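Local coordinates for protein beta-lactamase/D-alanine Carboxypeptidase (PDB 3RJU) that probably hydrolyses beta-lactams or D-alanyl peptides through an active-site serine, as serine beta-lactamases and D-alanine carboxypeptidases of its family do, at residues 85-90 / 95-100; 106-111 / 169-174; 116-121 / 141-146. All blocks are in the same frame, centred on the assembly; numbering follows the deposited sequence. Where two conformers were deposited one is given.

In the fold
All three contacts lie in the helical and loop region beside the eight-stranded antiparallel sheet, on the same side of the chain's centre. Contact 2 is the most enclosed: every touching residue is buried, and helix 108-113 meets helix 162-175 through aliphatic groups alone. Contact 1 joins two parts of the loop between helices 64-77 and 108-113; contact 3 joins the 116-121 loop to helix 137-144. Each mixes buried side chains with ones that reach solvent, a lysine in contact 1 and a tryptophan with a proline in contact 3. Backbone bonds tie 85-90 to 106-111, whereas Trp141 of helix 137-144 packs on Val97 and is hydrogen-bonded to Asp169. Contact 3 is nested within the loop that contact 2 closes.

Contact 1: residues 85-90 / 95-100; sequences DPLKKY and VNVPSY
Val97 presses its isopropyl group against the base of Lys88, with Val97 CB 3.7 Å from Lys88 CB, and this aliphatic packing is the heart of the contact. Val97 CG2 rests on the CA and CB of the lysine, while its other methyl, CG1, anti to the backbone N (chi1 174°), turns to Leu87 and lies 4.2 Å from Leu87 CD2; the two branched chains cross at about a right angle. A beta-branched residue suits the place, since its two methyls serve two neighbours at once.

The polar link is indirect and doubtful, because Lys88 and Ser99 each adopt two conformers: in one pairing a water may join Lys88 NZ to Ser99 OG, weakly on the serine side. The base of the lysine packs while its end reaches toward solvent.

Within 85-90, Tyr90 OH donates to Asp85 OD2 over 2.5 Å, from above the carboxylate plane, and receives Lys89 NZ. Asp85 OD2 also takes the backbone N of Lys82. With Lys89 N bonded to Pro86 O, the arrangement is that of a short 3-10 turn pinned by side chains, packed against an irregular loop in the helical region of a penicillin-recognising serine hydrolase fold.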
# COMPACT_ATOMS: atom_id res chain seq x y z
N ASP A 85 -18.09 11.65 -3.65
CA ASP A 85 -19.15 10.90 -4.32
C ASP A 85 -19.56 9.73 -3.45
O ASP A 85 -18.71 8.98 -2.95
CB ASP A 85 -18.68 10.31 -5.64
CG ASP A 85 -18.59 11.33 -6.75
OD1 ASP A 85 -19.21 12.40 -6.63
OD2 ASP A 85 -17.90 11.04 -7.75
N PRO A 86 -20.87 9.53 -3.30
CA PRO A 86 -21.34 8.28 -2.68
C PRO A 86 -20.89 7.07 -3.49
O PRO A 86 -20.90 7.12 -4.73
CB PRO A 86 -22.85 8.42 -2.76
CG PRO A 86 -23.08 9.91 -2.75
CD PRO A 86 -21.96 10.48 -3.56
N LEU A 87 -20.47 6.01 -2.81
CA LEU A 87 -20.19 4.76 -3.51
C LEU A 87 -21.38 4.36 -4.39
O LEU A 87 -21.20 3.81 -5.48
CB LEU A 87 -19.87 3.65 -2.52
CG LEU A 87 -19.66 2.25 -3.11
CD1 LEU A 87 -18.50 2.27 -4.08
CD2 LEU A 87 -19.40 1.24 -2.00
N LYS A 88 -22.59 4.63 -3.93
CA LYS A 88 -23.78 4.21 -4.68
C LYS A 88 -23.91 4.89 -6.05
O LYS A 88 -24.69 4.45 -6.88
CB LYS A 88 -25.05 4.41 -3.84
CG LYS A 88 -25.47 5.85 -3.66
CD LYS A 88 -26.98 5.94 -3.44
CE LYS A 88 -27.41 5.35 -2.10
NZ LYS A 88 -27.11 6.22 -0.92
N LYS A 89 -23.14 5.95 -6.28
CA LYS A 89 -23.11 6.58 -7.61
C LYS A 89 -22.52 5.65 -8.66
O LYS A 89 -22.86 5.75 -9.86
CB LYS A 89 -22.31 7.88 -7.57
CG LYS A 89 -22.31 8.67 -8.85
CD LYS A 89 -21.82 10.09 -8.59
CE LYS A 89 -21.85 10.94 -9.86
NZ LYS A 89 -20.86 10.41 -10.87
N TYR A 90 -21.64 4.75 -8.22
CA TYR A 90 -20.90 3.87 -9.11
C TYR A 90 -21.31 2.41 -8.96
O TYR A 90 -20.55 1.50 -9.31
CB TYR A 90 -19.38 4.07 -8.91
CG TYR A 90 -19.02 5.51 -9.10
CD1 TYR A 90 -19.08 6.07 -10.37
CD2 TYR A 90 -18.68 6.32 -8.03
CE1 TYR A 90 -18.80 7.41 -10.57
CE2 TYR A 90 -18.37 7.67 -8.22
CZ TYR A 90 -18.45 8.20 -9.49
OH TYR A 90 -18.17 9.52 -9.72
N VAL A 95 -28.53 -2.16 -8.38
CA VAL A 95 -28.10 -2.77 -7.13
C VAL A 95 -27.96 -1.75 -6.00
O VAL A 95 -27.42 -0.66 -6.18
CB VAL A 95 -26.82 -3.64 -7.27
CG1 VAL A 95 -26.38 -3.69 -8.72
CG2 VAL A 95 -25.70 -3.15 -6.36
N ASN A 96 -28.49 -2.12 -4.84
CA ASN A 96 -28.52 -1.27 -3.67
C ASN A 96 -27.16 -1.20 -2.99
O ASN A 96 -26.46 -2.22 -2.89
CB ASN A 96 -29.58 -1.80 -2.69
CG ASN A 96 -29.55 -1.10 -1.35
OD1 ASN A 96 -29.88 0.09 -1.25
ND2 ASN A 96 -29.16 -1.83 -0.31
N VAL A 97 -26.77 -0.01 -2.56
CA VAL A 97 -25.62 0.12 -1.68
C VAL A 97 -26.15 0.60 -0.34
O VAL A 97 -26.73 1.69 -0.25
CB VAL A 97 -24.58 1.12 -2.20
CG1 VAL A 97 -23.48 1.33 -1.15
CG2 VAL A 97 -23.99 0.62 -3.52
N PRO A 98 -25.99 -0.21 0.70
CA PRO A 98 -26.56 0.17 1.99
C PRO A 98 -25.84 1.37 2.60
O PRO A 98 -24.66 1.62 2.36
CB PRO A 98 -26.34 -1.07 2.84
CG PRO A 98 -25.09 -1.67 2.27
CD PRO A 98 -25.23 -1.47 0.79
N SER A 99 -26.58 2.09 3.44
CA SER A 99 -26.05 3.26 4.12
C SER A 99 -26.55 3.26 5.55
O SER A 99 -27.64 2.73 5.84
CB SER A 99 -26.56 4.53 3.45
OG SER A 99 -27.97 4.55 3.43
N TYR A 100 -25.78 3.87 6.43
CA TYR A 100 -26.16 3.95 7.82
C TYR A 100 -27.51 4.66 7.95
O TYR A 100 -28.40 4.19 8.67
CB TYR A 100 -25.10 4.70 8.62
CG TYR A 100 -25.61 4.98 10.00
CD1 TYR A 100 -25.74 3.95 10.93
CD2 TYR A 100 -26.00 6.26 10.36
CE1 TYR A 100 -26.23 4.18 12.20
CE2 TYR A 100 -26.48 6.51 11.61
CZ TYR A 100 -26.61 5.47 12.53
OH TYR A 100 -27.11 5.73 13.78
O HOH W 1 -27.78 7.10 1.46

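Contact 2: residues 106-111 / 169-174; sequences IRLLHL and DALSRA
Leu108 points its forked end at helix 162-175, and its two methyls take different partners there. CD2 meets the single methyl of Ala170, 3.9 Å from Leu108 CD2 to Ala170 CB, while CD1 is turned to Leu171, where Leu108 CD1 and Leu171 CD2 are a looser 4.5 Å apart. Leu108 has CG anti to its carbonyl carbon (chi1 -57°), which carries the fork out across the gap between the helices. The CB of Ala170 faces Leu108 directly. Leu171 leaves its helix more obliquely, and the end of its side chain comes nearer than its base.

Alanine suits the middle of this contact because a short side chain leaves room for the leucine fork, though the nearest CA atoms, of Leu108 and Ala170, are still 8.3 Å apart. Met72 of helix 64-77 touches both Leu108 and Leu171, so a third helix joins this helix-helix packing in the helical region of the beta-lactamase-family fold.

The start of the short helix is shaped partly by its own polar groups. Arg107 holds the N-cap position, and its backbone N donates to His110 ND1 at 3.0 Å with an N-H...N angle of 159°. The donor lies only 8° out of the imidazole plane, so ND1 acts here as an acceptor and the bond favours this rotation of the ring. Upstream, Arg107 NH1 reaches Thr84 O.

No hydrogen bond or charge pair crosses between these two segments. Their cohesion is therefore dispersive and hydrophobic, depending on fit and exclusion of water, while the directional bonds are spent in shaping the helix start that presents Leu108.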
# COMPACT_ATOMS: atom_id res chain seq x y z
N ILE A 106 -22.02 6.10 2.42
CA ILE A 106 -20.59 5.86 2.31
C ILE A 106 -20.07 6.58 1.07
O ILE A 106 -20.62 6.39 -0.02
CB ILE A 106 -20.30 4.36 2.18
CG1 ILE A 106 -20.64 3.66 3.49
CG2 ILE A 106 -18.85 4.09 1.79
CD1 ILE A 106 -20.76 2.16 3.37
N ARG A 107 -19.03 7.40 1.22
CA ARG A 107 -18.44 8.13 0.11
C ARG A 107 -17.04 7.58 -0.22
O ARG A 107 -16.46 6.84 0.59
CB ARG A 107 -18.36 9.62 0.42
CG ARG A 107 -19.72 10.19 0.77
CD ARG A 107 -19.61 11.62 1.28
NE ARG A 107 -20.91 12.11 1.73
CZ ARG A 107 -21.81 12.74 0.95
NH1 ARG A 107 -21.53 12.98 -0.32
NH2 ARG A 107 -22.97 13.13 1.47
N LEU A 108 -16.51 7.93 -1.38
CA LEU A 108 -15.21 7.38 -1.78
C LEU A 108 -14.13 7.70 -0.74
O LEU A 108 -13.33 6.84 -0.39
CB LEU A 108 -14.78 7.84 -3.18
CG LEU A 108 -15.75 7.53 -4.32
CD1 LEU A 108 -15.15 7.96 -5.65
CD2 LEU A 108 -16.19 6.05 -4.35
N LEU A 109 -14.15 8.92 -0.21
CA LEU A 109 -13.25 9.35 0.86
C LEU A 109 -13.26 8.39 2.05
O LEU A 109 -12.21 8.12 2.67
CB LEU A 109 -13.60 10.77 1.30
CG LEU A 109 -12.85 11.28 2.53
CD1 LEU A 109 -11.34 11.33 2.24
CD2 LEU A 109 -13.37 12.65 2.94
N HIS A 110 -14.45 7.90 2.41
CA HIS A 110 -14.57 7.00 3.54
C HIS A 110 -13.90 5.66 3.24
O HIS A 110 -13.26 5.07 4.11
CB HIS A 110 -16.03 6.77 3.94
CG HIS A 110 -16.74 8.02 4.36
ND1 HIS A 110 -17.89 8.47 3.73
CD2 HIS A 110 -16.47 8.92 5.34
CE1 HIS A 110 -18.29 9.59 4.31
NE2 HIS A 110 -17.44 9.89 5.28
N LEU A 111 -14.07 5.16 2.02
CA LEU A 111 -13.41 3.91 1.65
C LEU A 111 -11.90 4.09 1.75
O LEU A 111 -11.19 3.20 2.23
CB LEU A 111 -13.80 3.50 0.23
CG LEU A 111 -15.30 3.33 -0.05
CD1 LEU A 111 -15.50 3.12 -1.55
CD2 LEU A 111 -15.88 2.18 0.75
N ASP A 169 -13.38 -0.87 -7.66
CA ASP A 169 -14.55 -1.15 -8.51
C ASP A 169 -15.21 0.17 -8.96
O ASP A 169 -15.62 0.33 -10.13
CB ASP A 169 -15.60 -1.98 -7.77
CG ASP A 169 -15.09 -3.35 -7.31
OD1 ASP A 169 -14.06 -3.86 -7.84
OD2 ASP A 169 -15.73 -3.93 -6.41
N ALA A 170 -15.35 1.09 -8.01
CA ALA A 170 -16.02 2.35 -8.28
C ALA A 170 -15.21 3.17 -9.27
O ALA A 170 -15.76 3.78 -10.20
CB ALA A 170 -16.22 3.13 -6.97
N LEU A 171 -13.89 3.19 -9.07
CA LEU A 171 -13.01 3.96 -9.93
C LEU A 171 -13.04 3.43 -11.36
O LEU A 171 -13.07 4.20 -12.33
CB LEU A 171 -11.58 3.94 -9.39
CG LEU A 171 -11.42 4.57 -8.00
CD1 LEU A 171 -9.96 4.45 -7.55
CD2 LEU A 171 -11.87 6.05 -8.00
N SER A 172 -13.05 2.10 -11.49
CA SER A 172 -13.18 1.45 -12.79
C SER A 172 -14.50 1.83 -13.47
O SER A 172 -14.54 2.14 -14.68
CB SER A 172 -13.09 -0.07 -12.62
OG SER A 172 -13.36 -0.74 -13.84
N ARG A 173 -15.59 1.79 -12.70
CA ARG A 173 -16.90 2.15 -13.26
C ARG A 173 -16.91 3.61 -13.70
O ARG A 173 -17.37 3.92 -14.79
CB ARG A 173 -18.02 1.88 -12.25
CG ARG A 173 -19.41 2.35 -12.67
CD ARG A 173 -19.96 1.49 -13.79
NE ARG A 173 -20.06 0.09 -13.40
CZ ARG A 173 -20.38 -0.90 -14.23
NH1 ARG A 173 -20.65 -0.65 -15.51
NH2 ARG A 173 -20.44 -2.15 -13.78
N ALA A 174 -16.38 4.50 -12.86
CA ALA A 174 -16.35 5.93 -13.17
C ALA A 174 -15.56 6.22 -14.44
O ALA A 174 -15.97 7.02 -15.30
CB ALA A 174 -15.76 6.71 -11.99

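Contact 3: residues 116-121 / 141-146; sequences SGLPRE and WQWLKL
Pro119 and Trp143 reach for each other from opposite directions, and the pyrrolidine ring meets the far corner of the indole. Pro119 CD is 3.8 Å from Trp143 CH2, and Pro119 CG comes almost as near to the same carbon. The approach is oblique to the ring. Just before the proline, Leu118 sends CD2 to the rim of the indole, near its plane, and Leu118 CD2 also meets Leu144 CD1 at 4.2 Å. There the two leucines cross at about a right angle.

Trp143 has its CG anti to the backbone N (chi1 174°), an extension that brings the benzo part of the indole to the 116-121 loop. Its long, flat side chain suits a span where the nearest CA atoms, of Leu118 and Leu144, are 9.6 Å apart. Leu144 works on two sides: CD1 faces Leu118, while CD2 lies 3.7 Å above one face of the Trp141 ring, toward its rim.

Behind this layer, Ser116 OG accepts the backbone N of Leu118 at 3.1 Å, forming an ST turn that fixes the bend before the leucine. The turn passes through Gly117, whose positive phi (86°) suits a residue without a CB. Pro119 O accepts from Ser160 OG; Leu118 also packs on Leu111 and Leu166. The loop thus lies beside Tyr159-Ser160-Asn161, which fits the (S/Y)xN motif of this family, and its Arg120 binds citrate. Within 141-146, Lys145 NZ bonds to Gln142 OE1, and Trp141 NE1 to Asp169 OD2.

Between the two segments themselves the contact is wholly apolar: the rigid proline meets the indole obliquely, and Leu118 meets its edge and the end of Leu144, all by van der Waals contact, while hydrogen bonds to other parts of the chain set the loop's course.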
# COMPACT_ATOMS: atom_id res chain seq x y z
N SER A 116 -15.50 3.94 6.51
CA SER A 116 -16.79 3.68 5.87
C SER A 116 -17.77 2.89 6.73
O SER A 116 -18.95 2.83 6.40
CB SER A 116 -16.59 2.91 4.55
OG SER A 116 -16.20 1.56 4.83
N GLY A 117 -17.29 2.23 7.79
CA GLY A 117 -18.14 1.36 8.57
C GLY A 117 -18.24 -0.06 8.03
O GLY A 117 -18.91 -0.92 8.62
N LEU A 118 -17.59 -0.32 6.90
CA LEU A 118 -17.61 -1.66 6.33
C LEU A 118 -16.64 -2.58 7.06
O LEU A 118 -15.68 -2.12 7.69
CB LEU A 118 -17.25 -1.61 4.83
CG LEU A 118 -18.27 -0.95 3.92
CD1 LEU A 118 -17.67 -0.78 2.52
CD2 LEU A 118 -19.55 -1.79 3.84
N PRO A 119 -16.89 -3.90 7.00
CA PRO A 119 -15.96 -4.80 7.68
C PRO A 119 -14.62 -4.91 6.94
O PRO A 119 -14.49 -4.48 5.80
CB PRO A 119 -16.69 -6.15 7.67
CG PRO A 119 -17.59 -6.06 6.48
CD PRO A 119 -17.99 -4.61 6.34
N ARG A 120 -13.65 -5.51 7.61
CA ARG A 120 -12.30 -5.60 7.06
C ARG A 120 -12.28 -6.50 5.82
O ARG A 120 -11.65 -6.17 4.82
CB ARG A 120 -11.35 -6.11 8.13
CG ARG A 120 -9.94 -6.41 7.67
CD ARG A 120 -9.09 -6.84 8.84
NE ARG A 120 -7.80 -7.30 8.36
CZ ARG A 120 -6.63 -6.74 8.64
NH1 ARG A 120 -6.55 -5.69 9.46
NH2 ARG A 120 -5.53 -7.25 8.10
N GLU A 121 -12.97 -7.64 5.91
CA GLU A 121 -13.16 -8.54 4.77
C GLU A 121 -14.64 -8.83 4.55
O GLU A 121 -15.44 -8.79 5.48
CB GLU A 121 -12.45 -9.88 4.99
CG GLU A 121 -10.96 -9.77 5.21
CD GLU A 121 -10.16 -9.55 3.94
OE1 GLU A 121 -10.71 -9.60 2.82
OE2 GLU A 121 -8.94 -9.35 4.07
N TRP A 141 -20.22 -7.30 -4.82
CA TRP A 141 -21.45 -6.57 -5.08
C TRP A 141 -22.70 -7.39 -4.77
O TRP A 141 -23.71 -6.84 -4.35
CB TRP A 141 -21.44 -5.97 -6.49
CG TRP A 141 -20.46 -4.86 -6.52
CD1 TRP A 141 -19.11 -4.96 -6.76
CD2 TRP A 141 -20.72 -3.48 -6.22
NE1 TRP A 141 -18.53 -3.72 -6.64
CE2 TRP A 141 -19.48 -2.80 -6.31
CE3 TRP A 141 -21.87 -2.75 -5.87
CZ2 TRP A 141 -19.37 -1.42 -6.09
CZ3 TRP A 141 -21.75 -1.38 -5.66
CH2 TRP A 141 -20.51 -0.74 -5.75
N GLN A 142 -22.60 -8.71 -4.92
CA GLN A 142 -23.68 -9.60 -4.50
C GLN A 142 -23.87 -9.53 -2.97
O GLN A 142 -25.00 -9.47 -2.49
CB GLN A 142 -23.41 -11.03 -4.97
CG GLN A 142 -24.53 -12.01 -4.69
CD GLN A 142 -25.85 -11.61 -5.33
OE1 GLN A 142 -25.88 -11.08 -6.45
NE2 GLN A 142 -26.95 -11.84 -4.62
N TRP A 143 -22.77 -9.49 -2.23
CA TRP A 143 -22.83 -9.34 -0.78
C TRP A 143 -23.31 -7.95 -0.37
O TRP A 143 -24.14 -7.81 0.51
CB TRP A 143 -21.46 -9.60 -0.14
CG TRP A 143 -21.43 -9.32 1.34
CD1 TRP A 143 -21.77 -10.20 2.34
CD2 TRP A 143 -21.07 -8.09 1.99
NE1 TRP A 143 -21.64 -9.59 3.57
CE2 TRP A 143 -21.21 -8.30 3.39
CE3 TRP A 143 -20.64 -6.84 1.53
CZ2 TRP A 143 -20.94 -7.30 4.32
CZ3 TRP A 143 -20.37 -5.84 2.47
CH2 TRP A 143 -20.51 -6.09 3.85
N LEU A 144 -22.79 -6.92 -1.02
CA LEU A 144 -23.05 -5.55 -0.59
C LEU A 144 -24.55 -5.22 -0.67
O LEU A 144 -25.11 -4.55 0.20
CB LEU A 144 -22.21 -4.57 -1.42
CG LEU A 144 -22.23 -3.10 -1.01
CD1 LEU A 144 -21.68 -2.91 0.40
CD2 LEU A 144 -21.46 -2.28 -2.02
N LYS A 145 -25.20 -5.74 -1.70
CA LYS A 145 -26.57 -5.33 -1.96
C LYS A 145 -27.53 -5.79 -0.86
O LYS A 145 -28.60 -5.22 -0.69
CB LYS A 145 -27.02 -5.78 -3.34
CG LYS A 145 -27.26 -7.26 -3.48
CD LYS A 145 -27.64 -7.57 -4.90
CE LYS A 145 -28.00 -9.03 -5.07
NZ LYS A 145 -28.31 -9.33 -6.50
N LEU A 146 -27.13 -6.81 -0.10
CA LEU A 146 -27.94 -7.31 1.00
C LEU A 146 -27.36 -6.95 2.37
O LEU A 146 -27.94 -7.31 3.40
CB LEU A 146 -28.08 -8.83 0.90
CG LEU A 146 -28.82 -9.38 -0.31
CD1 LEU A 146 -28.68 -10.89 -0.36
CD2 LEU A 146 -30.28 -8.96 -0.26